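Long-range contacts in beta-glucanase (Bacteroides thetaiotaomicron, PDB 6EUG), which probably hydrolyses O-glycosyl bonds, this chain being its family 43 part, a likely beta-1,3-galactosidase that holds glucoimidazole in its pocket: residues Ile196-Arg204 with Ser231-Ile239; Lys252-Asn262 with Arg290-Trp301. All blocks are in the same frame, centred on the assembly; numbering follows the deposited sequence. Where two conformers were deposited one is given.

Interaction 1: Ile196-Arg204 with Ser231-Ile239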
loop_
_atom_site.group_PDB
_atom_site.type_symbol
_atom_site.label_atom_id
_atom_site.label_comp_id
_atom_site.label_asym_id
_atom_site.label_seq_id
_atom_site.Cartn_x
_atom_site.Cartn_y
_atom_site.Cartn_z
ATOM N N ILE A 196 -12.588 -19.835 -5.290
ATOM C CA ILE A 196 -11.707 -18.675 -5.122
ATOM C C ILE A 196 -10.354 -19.130 -4.549
ATOM O O ILE A 196 -9.310 -18.727 -5.049
ATOM C CB ILE A 196 -12.353 -17.619 -4.205
ATOM C CG1 ILE A 196 -13.604 -17.034 -4.899
ATOM C CG2 ILE A 196 -11.347 -16.559 -3.786
ATOM C CD1 ILE A 196 -13.315 -16.214 -6.154
ATOM N N ALA A 197 -10.396 -19.978 -3.517
ATOM C CA ALA A 197 -9.188 -20.459 -2.862
ATOM C C ALA A 197 -8.255 -21.182 -3.849
ATOM O O ALA A 197 -7.026 -21.018 -3.787
ATOM C CB ALA A 197 -9.541 -21.331 -1.673
ATOM N N LYS A 198 -8.850 -21.965 -4.754
ATOM C CA LYS A 198 -8.120 -22.713 -5.781
ATOM C C LYS A 198 -7.773 -21.951 -7.039
ATOM O O LYS A 198 -7.161 -22.503 -7.968
ATOM C CB LYS A 198 -8.885 -24.008 -6.121
ATOM C CG LYS A 198 -8.934 -24.993 -4.948
ATOM C CD LYS A 198 -9.696 -26.290 -5.291
ATOM C CE LYS A 198 -9.370 -27.507 -4.403
ATOM N NZ LYS A 198 -9.837 -27.468 -2.986
ATOM N N GLY A 199 -8.176 -20.694 -7.114
ATOM C CA GLY A 199 -7.724 -19.799 -8.200
ATOM C C GLY A 199 -8.655 -19.418 -9.339
ATOM O O GLY A 199 -8.195 -18.945 -10.408
ATOM N N MET A 200 -9.941 -19.531 -9.113
ATOM C CA MET A 200 -10.936 -19.199 -10.119
ATOM C C MET A 200 -10.757 -17.792 -10.687
ATOM O O MET A 200 -10.838 -17.601 -11.885
ATOM C CB MET A 200 -12.345 -19.372 -9.529
ATOM C CG MET A 200 -13.483 -18.991 -10.470
ATOM S SD MET A 200 -15.148 -19.486 -9.931
ATOM C CE MET A 200 -15.366 -18.447 -8.496
ATOM N N PHE A 201 -10.539 -16.814 -9.815
ATOM C CA PHE A 201 -10.352 -15.416 -10.321
ATOM C C PHE A 201 -8.971 -15.157 -10.915
ATOM O O PHE A 201 -8.800 -14.213 -11.744
ATOM C CB PHE A 201 -10.733 -14.361 -9.235
ATOM C CG PHE A 201 -12.239 -14.184 -8.998
ATOM C CD1 PHE A 201 -13.226 -14.840 -9.753
ATOM C CD2 PHE A 201 -12.666 -13.337 -7.986
ATOM C CE1 PHE A 201 -14.589 -14.632 -9.479
ATOM C CE2 PHE A 201 -14.016 -13.123 -7.715
ATOM C CZ PHE A 201 -14.976 -13.767 -8.460
ATOM N N VAL A 202 -7.965 -15.937 -10.516
ATOM C CA VAL A 202 -6.690 -15.896 -11.219
ATOM C C VAL A 202 -6.876 -16.289 -12.704
ATOM O O VAL A 202 -6.411 -15.567 -13.617
ATOM C CB VAL A 202 -5.621 -16.809 -10.564
ATOM C CG1 VAL A 202 -4.315 -16.787 -11.355
ATOM C CG2 VAL A 202 -5.347 -16.405 -9.108
ATOM N N LYS A 203 -7.551 -17.410 -12.939
ATOM C CA LYS A 203 -7.828 -17.890 -14.323
ATOM C C LYS A 203 -8.692 -16.873 -15.107
ATOM O O LYS A 203 -8.405 -16.589 -16.267
ATOM C CB LYS A 203 -8.484 -19.294 -14.278
ATOM N N ARG A 204 -9.697 -16.285 -14.447
ATOM C CA ARG A 204 -10.560 -15.264 -15.042
ATOM C C ARG A 204 -9.727 -14.097 -15.569
ATOM O O ARG A 204 -9.955 -13.611 -16.674
ATOM C CB ARG A 204 -11.559 -14.751 -14.010
ATOM C CG ARG A 204 -12.636 -13.808 -14.533
ATOM C CD ARG A 204 -13.337 -13.057 -13.411
ATOM N NE ARG A 204 -12.419 -12.217 -12.614
ATOM C CZ ARG A 204 -12.743 -11.548 -11.503
ATOM N NH1 ARG A 204 -13.983 -11.582 -11.009
ATOM N NH2 ARG A 204 -11.822 -10.811 -10.880
ATOM N N SER A 231 -5.591 -8.187 -4.730
ATOM C CA SER A 231 -5.945 -8.687 -6.085
ATOM C C SER A 231 -7.227 -9.550 -6.070
ATOM O O SER A 231 -7.843 -9.728 -5.022
ATOM C CB SER A 231 -4.776 -9.531 -6.632
ATOM O OG SER A 231 -4.849 -9.745 -8.045
ATOM N N GLU A 232 -7.635 -10.091 -7.228
ATOM C CA GLU A 232 -8.767 -11.013 -7.287
ATOM C C GLU A 232 -10.042 -10.428 -6.589
ATOM O O GLU A 232 -10.596 -11.014 -5.646
ATOM C CB GLU A 232 -8.344 -12.365 -6.669
ATOM C CG GLU A 232 -7.078 -12.983 -7.248
ATOM C CD GLU A 232 -6.597 -14.272 -6.589
ATOM O OE1 GLU A 232 -7.429 -15.061 -6.011
ATOM O OE2 GLU A 232 -5.336 -14.501 -6.589
ATOM N N ASP A 233 -10.491 -9.264 -7.052
ATOM C CA ASP A 233 -11.674 -8.574 -6.489
ATOM C C ASP A 233 -11.446 -8.270 -4.979
ATOM O O ASP A 233 -12.383 -8.394 -4.167
ATOM C CB ASP A 233 -13.007 -9.339 -6.720
ATOM C CG ASP A 233 -13.523 -9.266 -8.182
ATOM O OD1 ASP A 233 -12.977 -8.582 -9.029
ATOM O OD2 ASP A 233 -14.497 -9.946 -8.527
ATOM N N ASN A 234 -10.186 -7.921 -4.638
ATOM C CA ASN A 234 -9.726 -7.627 -3.257
ATOM C C ASN A 234 -9.619 -8.878 -2.341
ATOM O O ASN A 234 -9.241 -8.757 -1.177
ATOM C CB ASN A 234 -10.617 -6.560 -2.550
ATOM C CG ASN A 234 -10.533 -5.172 -3.172
ATOM O OD1 ASN A 234 -9.697 -4.888 -4.024
ATOM N ND2 ASN A 234 -11.454 -4.309 -2.769
ATOM N N LEU A 235 -9.925 -10.064 -2.851
ATOM C CA LEU A 235 -10.014 -11.262 -2.008
ATOM C C LEU A 235 -8.651 -11.860 -1.580
ATOM O O LEU A 235 -8.590 -12.584 -0.598
ATOM C CB LEU A 235 -10.863 -12.349 -2.685
ATOM C CG LEU A 235 -12.342 -11.997 -2.925
ATOM C CD1 LEU A 235 -13.001 -12.830 -4.010
ATOM C CD2 LEU A 235 -13.125 -12.104 -1.643
ATOM N N THR A 236 -7.597 -11.607 -2.343
ATOM C CA THR A 236 -6.335 -12.363 -2.209
ATOM C C THR A 236 -5.178 -11.394 -2.348
ATOM O O THR A 236 -5.222 -10.512 -3.251
ATOM C CB THR A 236 -6.262 -13.424 -3.350
ATOM O OG1 THR A 236 -7.434 -14.273 -3.301
ATOM C CG2 THR A 236 -4.999 -14.283 -3.237
ATOM N N LEU A 237 -4.130 -11.527 -1.505
ATOM C CA LEU A 237 -2.912 -10.704 -1.676
ATOM C C LEU A 237 -1.977 -11.352 -2.707
ATOM O O LEU A 237 -1.867 -12.577 -2.751
ATOM C CB LEU A 237 -2.118 -10.564 -0.393
ATOM C CG LEU A 237 -2.653 -9.635 0.681
ATOM C CD1 LEU A 237 -1.857 -9.882 1.942
ATOM C CD2 LEU A 237 -2.538 -8.172 0.236
ATOM N N GLN A 238 -1.324 -10.516 -3.530
ATOM C CA GLN A 238 -0.246 -10.991 -4.418
ATOM C C GLN A 238 1.045 -10.201 -4.187
ATOM O O GLN A 238 0.988 -9.019 -3.797
ATOM C CB GLN A 238 -0.685 -10.996 -5.898
ATOM C CG GLN A 238 -1.791 -12.009 -6.203
ATOM C CD GLN A 238 -2.283 -11.988 -7.652
ATOM O OE1 GLN A 238 -1.708 -11.276 -8.497
ATOM N NE2 GLN A 238 -3.369 -12.749 -7.950
ATOM N N ILE A 239 2.201 -10.885 -4.363
ATOM C CA ILE A 239 3.542 -10.293 -4.213
ATOM C C ILE A 239 4.279 -10.573 -5.507
ATOM O O ILE A 239 4.474 -11.749 -5.833
ATOM C CB ILE A 239 4.330 -10.902 -3.036
ATOM C CG1 ILE A 239 3.510 -10.785 -1.742
ATOM C CG2 ILE A 239 5.704 -10.244 -2.903
ATOM C CD1 ILE A 239 4.201 -11.303 -0.480
HETATM O O HOH W 1 -9.267 -16.813 -7.223
#

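Interaction 2: Lys252-Asn262 with Arg290-Trp301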
loop_
_atom_site.group_PDB
_atom_site.type_symbol
_atom_site.label_atom_id
_atom_site.label_comp_id
_atom_site.label_asym_id
_atom_site.label_seq_id
_atom_site.Cartn_x
_atom_site.Cartn_y
_atom_site.Cartn_z
ATOM N N LYS A 252 7.373 -13.082 -12.215
ATOM C CA LYS A 252 7.510 -13.948 -11.053
ATOM C C LYS A 252 6.675 -13.340 -9.920
ATOM O O LYS A 252 6.899 -12.172 -9.534
ATOM C CB LYS A 252 8.990 -14.069 -10.648
ATOM C CG LYS A 252 9.262 -15.027 -9.509
ATOM C CD LYS A 252 10.667 -14.913 -8.933
ATOM C CE LYS A 252 11.745 -15.239 -9.927
ATOM N NZ LYS A 252 13.010 -15.554 -9.184
ATOM N N TYR A 253 5.697 -14.102 -9.428
ATOM C CA TYR A 253 4.821 -13.653 -8.337
ATOM C C TYR A 253 4.194 -14.810 -7.589
ATOM O O TYR A 253 4.095 -15.910 -8.147
ATOM C CB TYR A 253 3.703 -12.718 -8.818
ATOM C CG TYR A 253 2.523 -13.296 -9.621
ATOM C CD1 TYR A 253 2.679 -13.693 -10.947
ATOM C CD2 TYR A 253 1.220 -13.372 -9.057
ATOM C CE1 TYR A 253 1.602 -14.169 -11.691
ATOM C CE2 TYR A 253 0.133 -13.849 -9.788
ATOM C CZ TYR A 253 0.309 -14.242 -11.111
ATOM O OH TYR A 253 -0.789 -14.716 -11.832
ATOM N N ILE A 254 3.738 -14.529 -6.355
ATOM C CA ILE A 254 2.972 -15.496 -5.541
ATOM C C ILE A 254 1.599 -14.898 -5.133
ATOM O O ILE A 254 1.390 -13.670 -5.182
ATOM C CB ILE A 254 3.742 -16.005 -4.296
ATOM C CG1 ILE A 254 4.010 -14.882 -3.258
ATOM C CG2 ILE A 254 5.006 -16.721 -4.743
ATOM C CD1 ILE A 254 4.490 -15.336 -1.888
ATOM N N ARG A 255 0.695 -15.770 -4.699
ATOM C CA ARG A 255 -0.596 -15.370 -4.142
ATOM C C ARG A 255 -0.723 -15.992 -2.737
ATOM O O ARG A 255 -0.346 -17.157 -2.523
ATOM C CB ARG A 255 -1.754 -15.768 -5.086
ATOM C CG ARG A 255 -2.038 -17.258 -5.246
ATOM C CD ARG A 255 -3.081 -17.534 -6.326
ATOM N NE ARG A 255 -4.465 -17.206 -5.945
ATOM C CZ ARG A 255 -5.356 -18.051 -5.428
ATOM N NH1 ARG A 255 -5.049 -19.318 -5.191
ATOM N NH2 ARG A 255 -6.599 -17.614 -5.191
ATOM N N ILE A 256 -1.219 -15.211 -1.782
ATOM C CA ILE A 256 -1.296 -15.636 -0.389
ATOM C C ILE A 256 -2.626 -15.231 0.238
ATOM O O ILE A 256 -3.277 -14.248 -0.172
ATOM C CB ILE A 256 -0.115 -15.112 0.477
ATOM C CG1 ILE A 256 -0.007 -13.563 0.410
ATOM C CG2 ILE A 256 1.205 -15.766 0.048
ATOM C CD1 ILE A 256 0.996 -12.975 1.396
ATOM N N PHE A 257 -3.051 -16.015 1.225
ATOM C CA PHE A 257 -4.332 -15.782 1.928
ATOM C C PHE A 257 -5.527 -15.615 1.016
ATOM O O PHE A 257 -6.289 -14.635 1.143
ATOM C CB PHE A 257 -4.232 -14.642 3.007
ATOM C CG PHE A 257 -3.097 -14.862 3.960
ATOM C CD1 PHE A 257 -3.204 -15.879 4.911
ATOM C CD2 PHE A 257 -1.905 -14.138 3.859
ATOM C CE1 PHE A 257 -2.131 -16.190 5.737
ATOM C CE2 PHE A 257 -0.833 -14.446 4.692
ATOM C CZ PHE A 257 -0.956 -15.493 5.626
ATOM N N PRO A 258 -5.741 -16.588 0.103
ATOM C CA PRO A 258 -6.885 -16.451 -0.780
ATOM C C PRO A 258 -8.240 -16.486 -0.074
ATOM O O PRO A 258 -8.537 -17.393 0.722
ATOM C CB PRO A 258 -6.715 -17.590 -1.778
ATOM C CG PRO A 258 -5.831 -18.590 -1.103
ATOM C CD PRO A 258 -4.942 -17.782 -0.192
ATOM N N GLY A 259 -9.065 -15.500 -0.391
ATOM C CA GLY A 259 -10.332 -15.319 0.283
ATOM C C GLY A 259 -10.268 -14.582 1.616
ATOM O O GLY A 259 -11.311 -14.348 2.239
ATOM N N GLY A 260 -9.067 -14.212 2.056
ATOM C CA GLY A 260 -8.868 -13.531 3.344
ATOM C C GLY A 260 -9.224 -12.047 3.442
ATOM O O GLY A 260 -9.312 -11.496 4.566
ATOM N N HIS A 261 -9.404 -11.385 2.292
ATOM C CA HIS A 261 -9.812 -9.971 2.240
ATOM C C HIS A 261 -8.826 -9.044 3.009
ATOM O O HIS A 261 -9.236 -8.105 3.700
ATOM C CB HIS A 261 -11.248 -9.821 2.824
ATOM C CG HIS A 261 -12.296 -9.439 1.835
ATOM N ND1 HIS A 261 -13.640 -9.650 2.076
ATOM C CD2 HIS A 261 -12.217 -8.811 0.641
ATOM C CE1 HIS A 261 -14.336 -9.196 1.050
ATOM N NE2 HIS A 261 -13.496 -8.664 0.175
ATOM N N ASN A 262 -7.527 -9.320 2.898
ATOM C CA ASN A 262 -6.499 -8.439 3.446
ATOM C C ASN A 262 -6.274 -7.226 2.523
ATOM O O ASN A 262 -6.185 -7.378 1.302
ATOM C CB ASN A 262 -5.174 -9.205 3.612
ATOM C CG ASN A 262 -5.236 -10.233 4.732
ATOM O OD1 ASN A 262 -5.139 -9.880 5.958
ATOM N ND2 ASN A 262 -5.405 -11.501 4.352
ATOM N N ARG A 290 -4.415 -7.388 11.114
ATOM C CA ARG A 290 -3.797 -8.708 11.038
ATOM C C ARG A 290 -2.265 -8.523 10.969
ATOM O O ARG A 290 -1.765 -7.507 10.394
ATOM C CB ARG A 290 -4.267 -9.476 9.778
ATOM C CG ARG A 290 -5.799 -9.642 9.645
ATOM C CD ARG A 290 -6.502 -8.568 8.841
ATOM N NE ARG A 290 -7.929 -8.868 8.764
ATOM C CZ ARG A 290 -8.555 -9.533 7.796
ATOM N NH1 ARG A 290 -7.916 -9.996 6.724
ATOM N NH2 ARG A 290 -9.858 -9.734 7.918
ATOM N N LEU A 291 -1.543 -9.494 11.532
ATOM C CA LEU A 291 -0.080 -9.617 11.385
ATOM C C LEU A 291 0.262 -10.856 10.556
ATOM O O LEU A 291 -0.200 -11.952 10.873
ATOM C CB LEU A 291 0.609 -9.702 12.746
ATOM C CG LEU A 291 2.130 -9.797 12.771
ATOM C CD1 LEU A 291 2.729 -8.538 12.132
ATOM C CD2 LEU A 291 2.657 -9.984 14.185
ATOM N N LEU A 292 1.066 -10.669 9.503
ATOM C CA LEU A 292 1.492 -11.754 8.623
ATOM C C LEU A 292 3.024 -11.858 8.642
ATOM O O LEU A 292 3.703 -10.832 8.758
ATOM C CB LEU A 292 0.980 -11.564 7.220
ATOM C CG LEU A 292 -0.470 -11.006 7.047
ATOM C CD1 LEU A 292 -0.763 -10.705 5.586
ATOM C CD2 LEU A 292 -1.512 -11.986 7.584
ATOM N N THR A 293 3.562 -13.071 8.529
ATOM C CA THR A 293 5.032 -13.266 8.552
ATOM C C THR A 293 5.526 -14.360 7.598
ATOM O O THR A 293 4.794 -15.356 7.315
ATOM C CB THR A 293 5.523 -13.505 10.001
ATOM O OG1 THR A 293 6.960 -13.477 10.108
ATOM C CG2 THR A 293 5.010 -14.854 10.541
ATOM N N ALA A 294 6.766 -14.175 7.127
ATOM C CA ALA A 294 7.496 -15.159 6.332
ATOM C C ALA A 294 9.006 -15.075 6.569
ATOM O O ALA A 294 9.532 -14.010 6.987
ATOM C CB ALA A 294 7.211 -15.007 4.839
ATOM N N ASP A 295 9.697 -16.174 6.278
ATOM C CA ASP A 295 11.185 -16.192 6.288
ATOM C C ASP A 295 11.852 -16.027 4.926
ATOM O O ASP A 295 13.094 -16.116 4.829
ATOM C CB ASP A 295 11.721 -17.454 7.016
ATOM C CG ASP A 295 11.346 -17.489 8.520
ATOM O OD1 ASP A 295 11.027 -16.455 9.116
ATOM O OD2 ASP A 295 11.359 -18.584 9.123
ATOM N N SER A 296 11.043 -15.872 3.872
ATOM C CA SER A 296 11.509 -15.531 2.512
ATOM C C SER A 296 10.347 -14.798 1.833
ATOM O O SER A 296 9.188 -15.159 2.045
ATOM C CB SER A 296 11.891 -16.778 1.715
ATOM O OG SER A 296 12.417 -16.437 0.430
ATOM N N MET A 297 10.647 -13.754 1.054
ATOM C CA MET A 297 9.605 -12.913 0.486
ATOM C C MET A 297 8.617 -13.697 -0.374
ATOM O O MET A 297 7.389 -13.458 -0.261
ATOM C CB MET A 297 10.222 -11.762 -0.352
ATOM C CG MET A 297 9.234 -10.788 -1.002
ATOM S SD MET A 297 8.267 -9.807 0.166
ATOM C CE MET A 297 9.381 -8.449 0.452
ATOM N N LEU A 298 9.130 -14.576 -1.235
ATOM C CA LEU A 298 8.283 -15.397 -2.113
ATOM C C LEU A 298 8.037 -16.824 -1.573
ATOM O O LEU A 298 7.602 -17.727 -2.324
ATOM C CB LEU A 298 8.784 -15.434 -3.560
ATOM C CG LEU A 298 8.949 -14.053 -4.222
ATOM C CD1 LEU A 298 9.441 -14.197 -5.641
ATOM C CD2 LEU A 298 7.633 -13.295 -4.230
ATOM N N GLY A 299 8.263 -17.017 -0.281
ATOM C CA GLY A 299 7.938 -18.298 0.382
ATOM C C GLY A 299 6.542 -18.349 0.973
ATOM O O GLY A 299 5.695 -17.548 0.624
ATOM N N GLU A 300 6.289 -19.336 1.836
ATOM C CA GLU A 300 5.028 -19.426 2.546
ATOM C C GLU A 300 4.884 -18.432 3.679
ATOM O O GLU A 300 5.810 -18.210 4.443
ATOM C CB GLU A 300 4.823 -20.852 3.088
ATOM C CG GLU A 300 4.576 -21.895 2.013
ATOM C CD GLU A 300 3.198 -21.812 1.360
ATOM O OE1 GLU A 300 2.258 -21.113 1.859
ATOM O OE2 GLU A 300 3.059 -22.487 0.316
ATOM N N TRP A 301 3.704 -17.806 3.763
ATOM C CA TRP A 301 3.347 -16.850 4.814
ATOM C C TRP A 301 2.323 -17.445 5.829
ATOM O O TRP A 301 1.546 -18.349 5.489
ATOM C CB TRP A 301 2.772 -15.563 4.204
ATOM C CG TRP A 301 3.792 -14.681 3.429
ATOM C CD1 TRP A 301 4.424 -14.945 2.234
ATOM C CD2 TRP A 301 4.280 -13.432 3.866
ATOM N NE1 TRP A 301 5.272 -13.894 1.901
ATOM C CE2 TRP A 301 5.224 -12.975 2.906
ATOM C CE3 TRP A 301 4.060 -12.659 5.027
ATOM C CZ2 TRP A 301 5.889 -11.747 3.044
ATOM C CZ3 TRP A 301 4.726 -11.462 5.160
ATOM C CH2 TRP A 301 5.645 -11.021 4.185
HETATM O O HOH W 2 -11.885 -11.050 6.259
#

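Interaction 1: Ile196-Arg204 with Ser231-Ile239
The CD1 methyl of I196 meets CD1 of L235 at 4.0 Å, and the two side chains cross at about a right angle. I196 O reaches the other segment through water 1. This water donates to I196 O and to E232 OE1 (2.8 Å) and accepts from F201 N. G199 ends helix 190-197 in a Schellman motif and also N-caps helix 200-205. F201 then turns its ring to the loop. Its CE2 lies 3.9 Å from L235 CD1 and 3.3 Å from D233 OD2. E232 O sits at the ring edge. One ring face carries I196 CD1, the other R204 NH1. The turn E232-L235 is type I' and runs into a classic bulge, with L235 and T236 both facing S231. It joins strands 225-231 and 236-242 in one blade of the five-bladed beta-propeller of family 43. The two short helices cover this corner of the blade. V202 puts CG2 against E232 OE2 at 3.2 Å. Q238 NE2 bonds OE2 on its anti lone pair, while Y229 OH holds Q238 OE1. T236 OG1 donates to E232 OE1, and R255 adds a salt bridge. R204 is bent at chi3 (60°), which lays its guanidinium over F201. It grips D233 end-on in a salt bridge: NH1 to OD2 at 3.0 Å, nearly straight, and NH2 to OD1 at 3.1 Å. Both oxygens are met from above the carboxylate plane.

Interaction 2: Lys252-Asn262 with Arg290-Trp301
I256 and W301 meet in the tightly packed part of this contact. CD1 of I256 lies over one face of the indole, 4.0 Å from the centroid of the five-membered ring, a CH-pi contact. A294 CB covers the opposite face. W301 NE1 bonds M297 O at 3.1 Å, in the ring plane, which helps fix the rotation of the indole. I254 holds CG1 between its backbone N and carbonyl carbon (chi1 66°). This puts CG1 by L298 CD2 and carries CD1 on to the indole and to G299 O, 3.6 Å away. CG2 rests on L298 O. F257 packs against the start of the W301 side chain, CE2 to CB 3.8 Å, and L292 CD2 lies over its ring face in a second CH-pi contact. Strand 252-256 is the outermost strand of one propeller blade. Strand 290-294 and the type I turn S296-G299 belong to the next blade. The contact is thus part of the interface between successive blades of the family 43 propeller. The loose end is at K252, which is exposed. Its aliphatic part crosses L298, with K252 CD 3.6 Å from L298 CD1. The R290 end is polar and carries water, yet is firmly bonded. R290 NH1 gives a nearly straight bond to G260 O (3.0 Å, 177°) and another to N262 OD1 (2.9 Å). The latter comes from above the amide carbonyl plane, and T278 OG1 also bonds this oxygen. Water 2 bridges R290 NH2 and G260 O. H261, beside this end, has its side chain about 9 Å from the bound glucoimidazole.

How the interactions relate
From the N terminus, two blades come first, then helices 190-197 and 200-205. Interaction 1 closes a loop of 26 residues from these helices to the turn after strand 225-231. The chain finishes that blade with strands 236-242 and 252-256. Interaction 2 then opens and closes a second loop, through strands 265-270 and 273-279 of the next blade. The two loops follow in series and neither nest nor cross. The contacts join where strands 236-242 and 252-256 lie side by side. There L237 O and I256 N are 2.9 Å apart, a probable hydrogen bond. R255 also reaches from strand 252-256 to the end of helix 190-197. Together they tie the helices to one blade and that blade to its neighbour.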